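PDB 5XFM: alpha-glucosidase from Bacteroides thetaiotaomicron, which hydrolyses beta-L-arabinopyranosides and alpha-galactosides as a bifunctional, calcium-binding member of glycoside hydrolase family 97. Local coordinates for residues K134-T144 with P250-R261. The protein carries 1 engineered substitution. Residues are numbered along the deposited sequence; the frame is centred on the assembly and turned at random.
Sequences KASVTVKEEQT and PAFALPGATPWR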
ATOM      1  N   LYS A 134     -12.022  -9.023  34.370  1.00 30.42           N
ATOM      2  CA  LYS A 134     -12.413  -8.946  32.972  1.00 29.86           C
ATOM      3  C   LYS A 134     -11.433  -9.734  32.105  1.00 29.79           C
ATOM      4  O   LYS A 134     -10.225  -9.611  32.275  1.00 26.30           O
ATOM      5  CB  LYS A 134     -12.480  -7.491  32.507  1.00 30.16           C
ATOM      6  CG  LYS A 134     -13.212  -6.561  33.468  1.00 33.14           C
ATOM      7  CD  LYS A 134     -14.625  -7.025  33.790  1.00 27.66           C
ATOM      8  CE  LYS A 134     -15.514  -6.996  32.574  1.00 23.85           C
ATOM      9  NZ  LYS A 134     -16.936  -7.198  32.965  1.00 37.48           N
ATOM     10  N   ALA A 135     -11.943 -10.542  31.181  1.00 30.73           N
ATOM     11  CA  ALA A 135     -11.067 -11.314  30.302  1.00 27.68           C
ATOM     12  C   ALA A 135     -11.184 -10.835  28.855  1.00 27.39           C
ATOM     13  O   ALA A 135     -10.481 -11.315  27.969  1.00 21.01           O
ATOM     14  CB  ALA A 135     -11.389 -12.800  30.400  1.00 20.94           C
ATOM     15  N   SER A 136     -12.052  -9.860  28.619  1.00 23.35           N
ATOM     16  CA  SER A 136     -12.206  -9.328  27.275  1.00 26.74           C
ATOM     17  C   SER A 136     -12.655  -7.884  27.305  1.00 24.33           C
ATOM     18  O   SER A 136     -13.204  -7.407  28.294  1.00 24.43           O
ATOM     19  CB  SER A 136     -13.197 -10.172  26.466  1.00 23.44           C
ATOM     20  OG  SER A 136     -14.469 -10.229  27.093  1.00 26.72           O
ATOM     21  N   VAL A 137     -12.458  -7.200  26.188  1.00 24.85           N
ATOM     22  CA  VAL A 137     -12.709  -5.777  26.138  1.00 24.56           C
ATOM     23  C   VAL A 137     -13.293  -5.367  24.792  1.00 22.08           C
ATOM     24  O   VAL A 137     -13.010  -5.976  23.756  1.00 21.33           O
ATOM     25  CB  VAL A 137     -11.404  -4.981  26.409  1.00 18.34           C
ATOM     26  CG1 VAL A 137     -10.372  -5.247  25.329  1.00 21.32           C
ATOM     27  CG2 VAL A 137     -11.677  -3.512  26.496  1.00 24.39           C
ATOM     28  N   THR A 138     -14.142  -4.347  24.832  1.00 21.72           N
ATOM     29  CA  THR A 138     -14.586  -3.650  23.639  1.00 24.62           C
ATOM     30  C   THR A 138     -14.100  -2.211  23.720  1.00 27.45           C
ATOM     31  O   THR A 138     -14.476  -1.479  24.631  1.00 30.96           O
ATOM     32  CB  THR A 138     -16.118  -3.663  23.510  1.00 24.64           C
ATOM     33  OG1 THR A 138     -16.592  -5.016  23.472  1.00 29.60           O
ATOM     34  CG2 THR A 138     -16.558  -2.939  22.246  1.00 28.91           C
ATOM     35  N   VAL A 139     -13.263  -1.801  22.775  1.00 25.84           N
ATOM     36  CA  VAL A 139     -12.803  -0.415  22.741  1.00 27.27           C
ATOM     37  C   VAL A 139     -13.829   0.443  22.017  1.00 27.21           C
ATOM     38  O   VAL A 139     -13.979   0.351  20.797  1.00 25.56           O
ATOM     39  CB  VAL A 139     -11.428  -0.268  22.055  1.00 28.41           C
ATOM     40  CG1 VAL A 139     -11.029   1.200  21.976  1.00 25.22           C
ATOM     41  CG2 VAL A 139     -10.374  -1.072  22.798  1.00 26.40           C
ATOM     42  N   LYS A 140     -14.544   1.264  22.779  1.00 28.67           N
ATOM     43  CA  LYS A 140     -15.611   2.089  22.229  1.00 24.44           C
ATOM     44  C   LYS A 140     -15.048   3.159  21.303  1.00 28.53           C
ATOM     45  O   LYS A 140     -15.665   3.493  20.289  1.00 28.98           O
ATOM     46  CB  LYS A 140     -16.420   2.762  23.345  1.00 30.25           C
ATOM     47  CG  LYS A 140     -17.130   1.818  24.304  1.00 34.14           C
ATOM     48  CD  LYS A 140     -17.953   2.595  25.327  1.00 34.24           C
ATOM     49  CE  LYS A 140     -18.476   1.685  26.435  1.00 34.89           C
ATOM     50  NZ  LYS A 140     -19.456   0.675  25.941  1.00 48.86           N
ATOM     51  N   GLU A 141     -13.876   3.692  21.646  1.00 26.06           N
ATOM     52  CA  GLU A 141     -13.324   4.791  20.853  1.00 27.44           C
ATOM     53  C   GLU A 141     -11.852   5.069  21.152  1.00 25.31           C
ATOM     54  O   GLU A 141     -11.407   4.869  22.265  1.00 29.21           O
ATOM     55  CB  GLU A 141     -14.169   6.039  21.128  1.00 31.60           C
ATOM     56  CG  GLU A 141     -13.672   7.350  20.588  1.00 34.51           C
ATOM     57  CD  GLU A 141     -14.629   8.472  20.934  1.00 50.46           C
ATOM     58  OE1 GLU A 141     -15.266   8.384  22.008  1.00 52.32           O
ATOM     59  OE2 GLU A 141     -14.758   9.428  20.140  1.00 48.16           O
ATOM     60  N   GLU A 142     -11.087   5.510  20.161  1.00 22.53           N
ATOM     61  CA  GLU A 142      -9.729   5.976  20.421  1.00 18.80           C
ATOM     62  C   GLU A 142      -9.690   7.499  20.417  1.00 24.57           C
ATOM     63  O   GLU A 142     -10.306   8.141  19.566  1.00 17.93           O
ATOM     64  CB  GLU A 142      -8.730   5.409  19.402  1.00 17.29           C
ATOM     65  CG  GLU A 142      -8.104   4.088  19.829  1.00 20.25           C
ATOM     66  CD  GLU A 142      -7.089   3.542  18.835  1.00 22.57           C
ATOM     67  OE1 GLU A 142      -6.046   4.190  18.594  1.00 19.99           O
ATOM     68  OE2 GLU A 142      -7.336   2.444  18.294  1.00 20.89           O
ATOM     69  N   GLN A 143      -9.012   8.069  21.407  1.00 18.05           N
ATOM     70  CA  GLN A 143      -8.766   9.504  21.454  1.00 17.44           C
ATOM     71  C   GLN A 143      -7.474   9.821  20.691  1.00 19.41           C
ATOM     72  O   GLN A 143      -7.190  10.977  20.376  1.00 16.17           O
ATOM     73  CB  GLN A 143      -8.693   9.980  22.907  1.00 21.21           C
ATOM     74  CG  GLN A 143      -8.308  11.437  23.108  1.00 21.07           C
ATOM     75  CD  GLN A 143      -8.662  11.931  24.498  1.00 25.93           C
ATOM     76  OE1 GLN A 143      -9.797  12.326  24.755  1.00 27.32           O
ATOM     77  NE2 GLN A 143      -7.694  11.894  25.405  1.00 23.50           N
ATOM     78  N   THR A 144      -6.704   8.771  20.403  1.00 17.25           N
ATOM     79  CA  THR A 144      -5.418   8.864  19.705  1.00 15.22           C
ATOM     80  C   THR A 144      -5.447   9.879  18.573  1.00 16.84           C
ATOM     81  O   THR A 144      -6.301   9.811  17.683  1.00 17.66           O
ATOM     82  CB  THR A 144      -5.002   7.494  19.121  1.00 17.41           C
ATOM     83  OG1 THR A 144      -5.107   6.482  20.130  1.00 19.08           O
ATOM     84  CG2 THR A 144      -3.576   7.539  18.573  1.00 12.75           C
ATOM     85  N   PRO A 250     -14.186  -2.395  18.042  1.00 23.84           N
ATOM     86  CA  PRO A 250     -13.368  -3.609  18.068  1.00 24.91           C
ATOM     87  C   PRO A 250     -13.318  -4.257  19.452  1.00 24.01           C
ATOM     88  O   PRO A 250     -13.315  -3.575  20.475  1.00 24.62           O
ATOM     89  CB  PRO A 250     -11.986  -3.104  17.654  1.00 20.48           C
ATOM     90  CG  PRO A 250     -11.964  -1.703  18.124  1.00 21.98           C
ATOM     91  CD  PRO A 250     -13.355  -1.189  17.890  1.00 22.58           C
ATOM     92  N   ALA A 251     -13.254  -5.579  19.467  1.00 17.81           N
ATOM     93  CA  ALA A 251     -13.296  -6.337  20.699  1.00 17.22           C
ATOM     94  C   ALA A 251     -12.192  -7.376  20.679  1.00 21.56           C
ATOM     95  O   ALA A 251     -11.905  -7.947  19.628  1.00 21.65           O
ATOM     96  CB  ALA A 251     -14.649  -6.992  20.874  1.00 19.65           C
ATOM     97  N   PHE A 252     -11.546  -7.600  21.822  1.00 17.94           N
ATOM     98  CA  PHE A 252     -10.514  -8.633  21.886  1.00 19.94           C
ATOM     99  C   PHE A 252     -10.287  -9.173  23.293  1.00 22.57           C
ATOM    100  O   PHE A 252     -10.863  -8.683  24.265  1.00 22.70           O
ATOM    101  CB  PHE A 252      -9.194  -8.117  21.296  1.00 18.18           C
ATOM    102  CG  PHE A 252      -8.791  -6.760  21.786  1.00 18.43           C
ATOM    103  CD1 PHE A 252      -9.233  -5.612  21.136  1.00 19.00           C
ATOM    104  CD2 PHE A 252      -7.961  -6.627  22.887  1.00 20.97           C
ATOM    105  CE1 PHE A 252      -8.857  -4.361  21.579  1.00 18.58           C
ATOM    106  CE2 PHE A 252      -7.580  -5.378  23.339  1.00 19.56           C
ATOM    107  CZ  PHE A 252      -8.027  -4.243  22.683  1.00 20.99           C
ATOM    108  N   ALA A 253      -9.474 -10.222  23.379  1.00 19.89           N
ATOM    109  CA  ALA A 253      -9.172 -10.872  24.649  1.00 25.90           C
ATOM    110  C   ALA A 253      -8.174 -10.078  25.496  1.00 25.28           C
ATOM    111  O   ALA A 253      -7.295  -9.401  24.963  1.00 27.33           O
ATOM    112  CB  ALA A 253      -8.640 -12.270  24.397  1.00 19.37           C
ATOM    113  N   LEU A 254      -8.308 -10.179  26.815  1.00 21.15           N
ATOM    114  CA  LEU A 254      -7.316  -9.608  27.728  1.00 28.53           C
ATOM    115  C   LEU A 254      -6.431 -10.720  28.275  1.00 26.03           C
ATOM    116  O   LEU A 254      -6.935 -11.783  28.628  1.00 30.63           O
ATOM    117  CB  LEU A 254      -7.975  -8.861  28.888  1.00 25.69           C
ATOM    118  CG  LEU A 254      -8.852  -7.657  28.562  1.00 23.55           C
ATOM    119  CD1 LEU A 254      -9.510  -7.153  29.833  1.00 21.93           C
ATOM    120  CD2 LEU A 254      -8.064  -6.566  27.868  1.00 22.05           C
ATOM    121  N   PRO A 255      -5.112 -10.478  28.365  1.00 35.29           N
ATOM    122  CA  PRO A 255      -4.438  -9.237  27.956  1.00 29.51           C
ATOM    123  C   PRO A 255      -4.336  -9.087  26.438  1.00 27.43           C
ATOM    124  O   PRO A 255      -4.120 -10.074  25.734  1.00 31.02           O
ATOM    125  CB  PRO A 255      -3.048  -9.370  28.592  1.00 26.88           C
ATOM    126  CG  PRO A 255      -2.828 -10.841  28.698  1.00 30.86           C
ATOM    127  CD  PRO A 255      -4.180 -11.427  29.006  1.00 25.63           C
ATOM    128  N   GLY A 256      -4.504  -7.860  25.951  1.00 27.73           N
ATOM    129  CA  GLY A 256      -4.464  -7.579  24.524  1.00 26.76           C
ATOM    130  C   GLY A 256      -3.842  -6.234  24.173  1.00 29.09           C
ATOM    131  O   GLY A 256      -3.273  -5.555  25.036  1.00 25.26           O
ATOM    132  N   ALA A 257      -3.947  -5.848  22.902  1.00 25.67           N
ATOM    133  CA  ALA A 257      -3.338  -4.608  22.432  1.00 24.22           C
ATOM    134  C   ALA A 257      -4.061  -4.012  21.218  1.00 31.89           C
ATOM    135  O   ALA A 257      -4.833  -4.694  20.542  1.00 25.31           O
ATOM    136  CB  ALA A 257      -1.859  -4.844  22.095  1.00 20.19           C
ATOM    137  N   THR A 258      -3.807  -2.729  20.961  1.00 23.05           N
ATOM    138  CA  THR A 258      -4.251  -2.080  19.739  1.00 14.62           C
ATOM    139  C   THR A 258      -3.189  -2.320  18.674  1.00 19.27           C
ATOM    140  O   THR A 258      -2.078  -2.732  18.995  1.00 17.11           O
ATOM    141  CB  THR A 258      -4.456  -0.559  19.920  1.00 19.32           C
ATOM    142  OG1 THR A 258      -3.189   0.094  20.009  1.00 24.17           O
ATOM    143  CG2 THR A 258      -5.272  -0.264  21.156  1.00 16.69           C
ATOM    144  N   PRO A 259      -3.531  -2.104  17.398  1.00 17.52           N
ATOM    145  CA  PRO A 259      -2.506  -2.082  16.348  1.00 16.90           C
ATOM    146  C   PRO A 259      -1.504  -0.947  16.547  1.00 17.12           C
ATOM    147  O   PRO A 259      -1.659  -0.127  17.456  1.00 12.89           O
ATOM    148  CB  PRO A 259      -3.311  -1.866  15.067  1.00 19.48           C
ATOM    149  CG  PRO A 259      -4.691  -2.318  15.394  1.00 20.14           C
ATOM    150  CD  PRO A 259      -4.892  -2.023  16.845  1.00 23.11           C
ATOM    151  N   TRP A 260      -0.472  -0.910  15.712  1.00 15.96           N
ATOM    152  CA  TRP A 260       0.539   0.128  15.809  1.00 12.56           C
ATOM    153  C   TRP A 260       0.121   1.373  15.020  1.00 18.26           C
ATOM    154  O   TRP A 260      -0.278   1.275  13.862  1.00 19.12           O
ATOM    155  CB  TRP A 260       1.885  -0.390  15.303  1.00 15.43           C
ATOM    156  CG  TRP A 260       2.422  -1.544  16.105  1.00 22.19           C
ATOM    157  CD1 TRP A 260       2.186  -2.875  15.885  1.00 17.02           C
ATOM    158  CD2 TRP A 260       3.276  -1.475  17.256  1.00 19.82           C
ATOM    159  NE1 TRP A 260       2.838  -3.635  16.826  1.00 16.77           N
ATOM    160  CE2 TRP A 260       3.519  -2.801  17.676  1.00 23.96           C
ATOM    161  CE3 TRP A 260       3.865  -0.425  17.967  1.00 22.02           C
ATOM    162  CZ2 TRP A 260       4.321  -3.102  18.776  1.00 16.53           C
ATOM    163  CZ3 TRP A 260       4.663  -0.728  19.062  1.00 21.59           C
ATOM    164  CH2 TRP A 260       4.880  -2.056  19.455  1.00 18.50           C
ATOM    165  N   ARG A 261       0.192   2.532  15.664  1.00 14.38           N
ATOM    166  CA  ARG A 261       0.056   3.824  14.999  1.00 18.49           C
ATOM    167  C   ARG A 261       1.452   4.239  14.543  1.00 18.94           C
ATOM    168  O   ARG A 261       2.389   4.203  15.344  1.00 20.38           O
ATOM    169  CB  ARG A 261      -0.494   4.858  15.967  1.00 22.47           C
ATOM    170  CG  ARG A 261      -1.681   4.386  16.786  1.00 21.42           C
ATOM    171  CD  ARG A 261      -2.867   4.132  15.932  1.00 24.22           C
ATOM    172  NE  ARG A 261      -3.967   3.465  16.626  1.00 22.42           N
ATOM    173  CZ  ARG A 261      -4.690   2.494  16.073  1.00 23.65           C
ATOM    174  NH1 ARG A 261      -4.398   2.059  14.851  1.00 15.25           N
ATOM    175  NH2 ARG A 261      -5.678   1.933  16.746  1.00 28.01           N
TER
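Strands 136-142 and 251-253 run antiparallel, their axes 4.7 Å apart at closest approach, with V137 and F252 as the hydrogen-bonded pair between the non-hydrogen-bonded pairs S136/A253 and T138/A251. V137 N to F252 O and F252 N to V137 O each measure 2.9 Å; V139 N to P250 O and L254 N to A135 O extend the ladder at its two ends. V137 and F252 point to the same face of the sheet and illustrate how a cross-strand neighbour can serve as a lid on an aromatic ring. With CG1 set between the backbone N and the carbonyl carbon (chi1 63°), V137 lays this methyl over one ring face, a CH-pi contact 3.7 Å from the centroid, while A257 O lies above the opposite face. V137 CG1 also meets L254 CD2 at 3.7 Å, and V139 CG2 approaches F252 CE1 obliquely. A serine in place of F252 would probably leave V137 CG1 and V139 CG2 without their shared apolar partner, opening a gap on the face that carries V137. Farther along, E142, extended beyond CG, forms a buried salt bridge with R261, the flat groups 26° apart; R261 NE reaches the syn lone pair of E142 OE1 at 3.0 Å, tilted from the guanidinium plane. R261 NH1 makes another salt bridge, to E211, and Y218 OH hydrogen-bonds to E142 OE2. Because 251-253 joins 136-147 in one sheet while 256-266 belongs to another, the contact ties together two antiparallel sheets, as in the galactose mutarotase-like beta-sandwich of the family 97 N-terminal domain.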